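Side-chain contacts in L-talarate/galactarate dehydratase (Salmonella typhimurium, PDB 2PP0), which catalyses the magnesium-dependent dehydration of L-talarate and galactarate to 5-keto-4-deoxy-D-glucarate, and also epimerises L-talarate to galactarate: residues S309-L312 with K313-L317; E278-S282 with F283-E287. All blocks are in the same frame, centred on the assembly; numbering follows the deposited sequence.

Contact 1: S309-L312 with K313-L317; sequences SPFL and KIMDL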
loop_
_atom_site.group_PDB
_atom_site.type_symbol
_atom_site.label_atom_id
_atom_site.label_comp_id
_atom_site.label_asym_id
_atom_site.label_seq_id
_atom_site.Cartn_x
_atom_site.Cartn_y
_atom_site.Cartn_z
ATOM N N SER B 309 7.434 -5.641 -0.633
ATOM C CA SER B 309 6.338 -5.299 -1.540
ATOM C C SER B 309 5.182 -6.311 -1.501
ATOM O O SER B 309 4.026 -5.927 -1.298
ATOM C CB SER B 309 6.875 -5.137 -2.961
ATOM O OG SER B 309 7.881 -4.130 -2.985
ATOM N N PRO B 310 5.468 -7.611 -1.708
ATOM C CA PRO B 310 4.356 -8.569 -1.657
ATOM C C PRO B 310 3.843 -8.775 -0.224
ATOM O O PRO B 310 2.668 -9.077 -0.018
ATOM C CB PRO B 310 4.960 -9.845 -2.265
ATOM C CG PRO B 310 6.441 -9.703 -1.983
ATOM C CD PRO B 310 6.678 -8.239 -2.271
ATOM N N PHE B 311 4.721 -8.606 0.762
ATOM C CA PHE B 311 4.324 -8.764 2.160
ATOM C C PHE B 311 3.273 -7.699 2.498
ATOM O O PHE B 311 2.327 -7.955 3.254
ATOM C CB PHE B 311 5.550 -8.621 3.078
ATOM C CG PHE B 311 5.270 -8.906 4.533
ATOM C CD1 PHE B 311 5.761 -10.059 5.138
ATOM C CD2 PHE B 311 4.525 -8.012 5.305
ATOM C CE1 PHE B 311 5.517 -10.318 6.492
ATOM C CE2 PHE B 311 4.275 -8.261 6.656
ATOM C CZ PHE B 311 4.770 -9.413 7.253
ATOM N N LEU B 312 3.433 -6.504 1.933
ATOM C CA LEU B 312 2.482 -5.423 2.185
ATOM C C LEU B 312 1.096 -5.773 1.639
ATOM O O LEU B 312 0.088 -5.531 2.301
ATOM C CB LEU B 312 2.972 -4.109 1.563
ATOM C CG LEU B 312 4.239 -3.495 2.176
ATOM C CD1 LEU B 312 4.651 -2.257 1.402
ATOM C CD2 LEU B 312 3.989 -3.146 3.631
ATOM N N LYS B 313 1.039 -6.342 0.437
ATOM C CA LYS B 313 -0.253 -6.707 -0.140
ATOM C C LYS B 313 -0.893 -7.814 0.686
ATOM O O LYS B 313 -2.114 -7.879 0.819
ATOM C CB LYS B 313 -0.097 -7.171 -1.587
ATOM C CG LYS B 313 0.365 -6.080 -2.539
ATOM C CD LYS B 313 0.062 -6.460 -3.991
ATOM C CE LYS B 313 0.662 -7.810 -4.376
ATOM N NZ LYS B 313 0.222 -8.252 -5.742
ATOM N N ILE B 314 -0.061 -8.689 1.238
ATOM C CA ILE B 314 -0.562 -9.778 2.064
ATOM C C ILE B 314 -1.178 -9.188 3.332
ATOM O O ILE B 314 -2.281 -9.565 3.736
ATOM C CB ILE B 314 0.575 -10.761 2.428
ATOM C CG1 ILE B 314 1.036 -11.493 1.165
ATOM C CG2 ILE B 314 0.095 -11.760 3.486
ATOM C CD1 ILE B 314 2.325 -12.266 1.341
ATOM N N MET B 315 -0.467 -8.247 3.947
ATOM C CA MET B 315 -0.944 -7.581 5.158
ATOM C C MET B 315 -2.281 -6.902 4.938
ATOM O O MET B 315 -3.179 -6.995 5.773
ATOM C CB MET B 315 0.036 -6.503 5.621
ATOM C CG MET B 315 1.076 -6.951 6.610
ATOM S SD MET B 315 1.942 -5.476 7.223
ATOM C CE MET B 315 2.603 -4.960 5.860
ATOM N N ASP B 316 -2.396 -6.185 3.828
ATOM C CA ASP B 316 -3.633 -5.484 3.511
ATOM C C ASP B 316 -4.787 -6.461 3.338
ATOM O O ASP B 316 -5.917 -6.184 3.749
ATOM C CB ASP B 316 -3.461 -4.643 2.241
ATOM C CG ASP B 316 -2.411 -3.550 2.407
ATOM O OD1 ASP B 316 -2.100 -3.205 3.566
ATOM O OD2 ASP B 316 -1.906 -3.032 1.389
ATOM N N LEU B 317 -4.507 -7.609 2.730
ATOM C CA LEU B 317 -5.548 -8.614 2.524
ATOM C C LEU B 317 -5.974 -9.223 3.856
ATOM O O LEU B 317 -7.167 -9.352 4.139
ATOM C CB LEU B 317 -5.048 -9.717 1.582
ATOM C CG LEU B 317 -6.060 -10.829 1.270
ATOM C CD1 LEU B 317 -7.314 -10.226 0.640
ATOM C CD2 LEU B 317 -5.427 -11.849 0.317
#

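Contact 2: E278-S282 with F283-E287; sequences EMLTS and FREHE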
loop_
_atom_site.group_PDB
_atom_site.type_symbol
_atom_site.label_atom_id
_atom_site.label_comp_id
_atom_site.label_asym_id
_atom_site.label_seq_id
_atom_site.Cartn_x
_atom_site.Cartn_y
_atom_site.Cartn_z
ATOM N N GLU B 278 3.935 -19.521 7.415
ATOM C CA GLU B 278 5.379 -19.350 7.286
ATOM C C GLU B 278 6.019 -19.992 6.049
ATOM O O GLU B 278 6.976 -19.446 5.486
ATOM C CB GLU B 278 6.102 -19.860 8.546
ATOM C CG GLU B 278 6.423 -21.349 8.535
ATOM C CD GLU B 278 7.699 -21.671 9.295
ATOM O OE1 GLU B 278 7.615 -22.147 10.443
ATOM O OE2 GLU B 278 8.795 -21.434 8.740
ATOM N N MET B 279 5.489 -21.137 5.621
ATOM C CA MET B 279 6.052 -21.851 4.476
ATOM C C MET B 279 5.611 -21.347 3.095
ATOM O O MET B 279 6.219 -21.696 2.082
ATOM C CB MET B 279 5.740 -23.350 4.599
ATOM C CG MET B 279 6.195 -24.000 5.918
ATOM S SD MET B 279 7.949 -23.774 6.363
ATOM C CE MET B 279 8.735 -24.837 5.160
ATOM N N LEU B 280 4.570 -20.520 3.045
ATOM C CA LEU B 280 4.085 -20.007 1.764
ATOM C C LEU B 280 5.118 -19.094 1.122
ATOM O O LEU B 280 5.848 -18.388 1.818
ATOM C CB LEU B 280 2.756 -19.275 1.955
ATOM C CG LEU B 280 1.706 -20.149 2.647
ATOM C CD1 LEU B 280 0.396 -19.389 2.724
ATOM C CD2 LEU B 280 1.529 -21.466 1.884
ATOM N N THR B 281 5.164 -19.098 -0.208
ATOM C CA THR B 281 6.160 -18.323 -0.936
ATOM C C THR B 281 5.649 -17.349 -1.985
ATOM O O THR B 281 6.264 -17.194 -3.041
ATOM C CB THR B 281 7.181 -19.266 -1.618
ATOM O OG1 THR B 281 6.527 -20.024 -2.647
ATOM C CG2 THR B 281 7.761 -20.226 -0.602
ATOM N N SER B 282 4.534 -16.683 -1.702
ATOM C CA SER B 282 4.002 -15.691 -2.633
ATOM C C SER B 282 2.711 -15.114 -2.098
ATOM O O SER B 282 2.075 -15.699 -1.227
ATOM C CB SER B 282 3.715 -16.311 -4.003
ATOM O OG SER B 282 2.527 -17.089 -3.966
ATOM N N PHE B 283 2.331 -13.958 -2.627
ATOM C CA PHE B 283 1.084 -13.328 -2.236
ATOM C C PHE B 283 -0.047 -14.283 -2.617
ATOM O O PHE B 283 -0.921 -14.582 -1.811
ATOM C CB PHE B 283 0.897 -12.016 -2.990
ATOM C CG PHE B 283 -0.506 -11.490 -2.937
ATOM C CD1 PHE B 283 -0.942 -10.742 -1.853
ATOM C CD2 PHE B 283 -1.411 -11.789 -3.956
ATOM C CE1 PHE B 283 -2.262 -10.292 -1.775
ATOM C CE2 PHE B 283 -2.732 -11.346 -3.893
ATOM C CZ PHE B 283 -3.161 -10.596 -2.799
ATOM N N ARG B 284 -0.016 -14.767 -3.855
ATOM C CA ARG B 284 -1.058 -15.663 -4.336
ATOM C C ARG B 284 -1.327 -16.866 -3.440
ATOM O O ARG B 284 -2.477 -17.254 -3.261
ATOM C CB ARG B 284 -0.750 -16.125 -5.763
ATOM C CG ARG B 284 -0.917 -15.012 -6.796
ATOM C CD ARG B 284 -1.183 -15.556 -8.198
ATOM N NE ARG B 284 -1.409 -14.480 -9.160
ATOM C CZ ARG B 284 -0.455 -13.685 -9.639
ATOM N NH1 ARG B 284 0.806 -13.843 -9.252
ATOM N NH2 ARG B 284 -0.763 -12.724 -10.501
ATOM N N GLU B 285 -0.279 -17.459 -2.880
ATOM C CA GLU B 285 -0.459 -18.605 -1.997
ATOM C C GLU B 285 -1.171 -18.175 -0.725
ATOM O O GLU B 285 -2.102 -18.838 -0.258
ATOM C CB GLU B 285 0.895 -19.232 -1.666
ATOM C CG GLU B 285 1.567 -19.858 -2.880
ATOM C CD GLU B 285 3.043 -20.117 -2.663
ATOM O OE1 GLU B 285 3.388 -20.955 -1.806
ATOM O OE2 GLU B 285 3.859 -19.468 -3.356
ATOM N N HIS B 286 -0.732 -17.057 -0.155
ATOM C CA HIS B 286 -1.359 -16.547 1.057
ATOM C C HIS B 286 -2.810 -16.176 0.790
ATOM O O HIS B 286 -3.672 -16.366 1.642
ATOM C CB HIS B 286 -0.609 -15.319 1.583
ATOM C CG HIS B 286 0.464 -15.650 2.570
ATOM N ND1 HIS B 286 1.796 -15.720 2.229
ATOM C CD2 HIS B 286 0.397 -15.955 3.887
ATOM C CE1 HIS B 286 2.504 -16.056 3.292
ATOM N NE2 HIS B 286 1.678 -16.206 4.312
ATOM N N GLU B 287 -3.070 -15.645 -0.400
ATOM C CA GLU B 287 -4.418 -15.243 -0.780
ATOM C C GLU B 287 -5.382 -16.427 -0.766
ATOM O O GLU B 287 -6.507 -16.310 -0.287
ATOM C CB GLU B 287 -4.403 -14.603 -2.170
ATOM C CG GLU B 287 -5.772 -14.189 -2.671
ATOM C CD GLU B 287 -5.704 -13.545 -4.033
ATOM O OE1 GLU B 287 -5.024 -14.100 -4.917
ATOM O OE2 GLU B 287 -6.331 -12.486 -4.225
#

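Contact 1: S309-L312 with K313-L317
The phenyl ring of Phe311 meets Met315 at its edge, in a Met-aromatic contact between residues one helical turn apart. The sulfur SD of Met315 lies in the plane of the ring, 5.0 Å from the centroid of the Phe311 ring. The ring atom CE2 of Phe311 is 3.7 Å from this sulfur and 3.5 Å from CG of Met315. That methylene comes at the ring obliquely. CG of Phe311 stands anti to its own backbone N (chi1 -174°). This turns CG to the carbonyl side, which brings the ring edge beside Met315. The ring of His334 also meets that of Phe311, with the planes about 30° apart, and Pro300 and Pro327 touch Phe311 as well. The side chain of Leu312 runs beside that of Met315, and both point the same way.

Phe311, Leu312 and Met315 lie on helix 308-320 of the C-terminal barrel domain, the TIM-barrel-like part of an enolase superfamily enzyme. The Phe311 side chain lies about 6 Å from that of Asp301, which is thought to raise the basicity of the active-site histidine. Ile314 packs back on the preceding turn, with CG1 3.1 Å from the carbonyl O of Pro310. Ser309, near the start of the helix, is tied by OG to Asp136 and Trp140. Asp316 lies against Asp316 of the second subunit.

Regular helical bonds join the two halves. Ile314 N donates to Pro310 O and Asp316 N to Leu312 O. Met315 N reaches Phe311 O at 2.9 Å, with an N-H...O angle of 160°.

Contact 2: E278-S282 with F283-E287
Glu285 folds back from the first turn of helix 283-291 onto Thr281 and Ser282, in the loop that follows strand 274-276. Its CB lies 3.5 Å from OG of Ser282. CG comes nearer to the same hydroxyl, and beyond it the chain is extended (chi2 163°), which lays the carboxylate against the loop. One oxygen, OE1, accepts from the backbone N of Thr281 at 3.0 Å. This N-H is nearly straight on the oxygen (171°) but comes from above the carboxylate plane. OE1 also bonds to the hydroxyl of Tyr258. The other oxygen, OE2, takes two hydroxyls. Thr281 OG1 donates to OE2 of Glu285 at 2.8 Å, on the syn lone pair. Ser282 OG donates to OE2 of Glu285 at 2.8 Å, on the anti side and somewhat out of plane.

Ser282 is the N-cap of the helix. Its OG accepts from the backbone N of Glu285 at 3.0 Å and itself donates to the Glu285 carboxylate.

Next along the helix, His286 N donates to Ser282 O at 3.3 Å, and ND1 adds a weak bond to the same carbonyl. Leu280 CD1 covers one face of the imidazole in a CH-pi contact, 3.6 Å from the centroid of the His286 ring.

Glu278, near the start of the loop, is a magnesium ligand. The carboxylate of Glu285 accepts three bonds from the loop and is also hydrogen-bonded to Tyr258. It lies at the helix N-terminus, where the dipole would probably stabilise its negative charge.

How the contacts relate
Both contacts are local, and both belong to the barrel domain. Contact 2 comes first in the chain, covering a strand-to-helix loop and the start of helix 283-291; contact 1 lies wholly within helix 308-320. The two helices pack on each other. CG1 of Ile314 is 3.7 Å from CD1 of Phe283, while Lys313 makes a cation-pi contact with that ring. Each contact mixes buried and exposed residues, but the chemistry differs. Contact 1 is apolar beyond its helical backbone bonds, with sulfur and aromatic groups buried and Lys313 and Asp316 exposed. Contact 2 is mainly polar, with a buried leucine and histidine beside its carboxylate network.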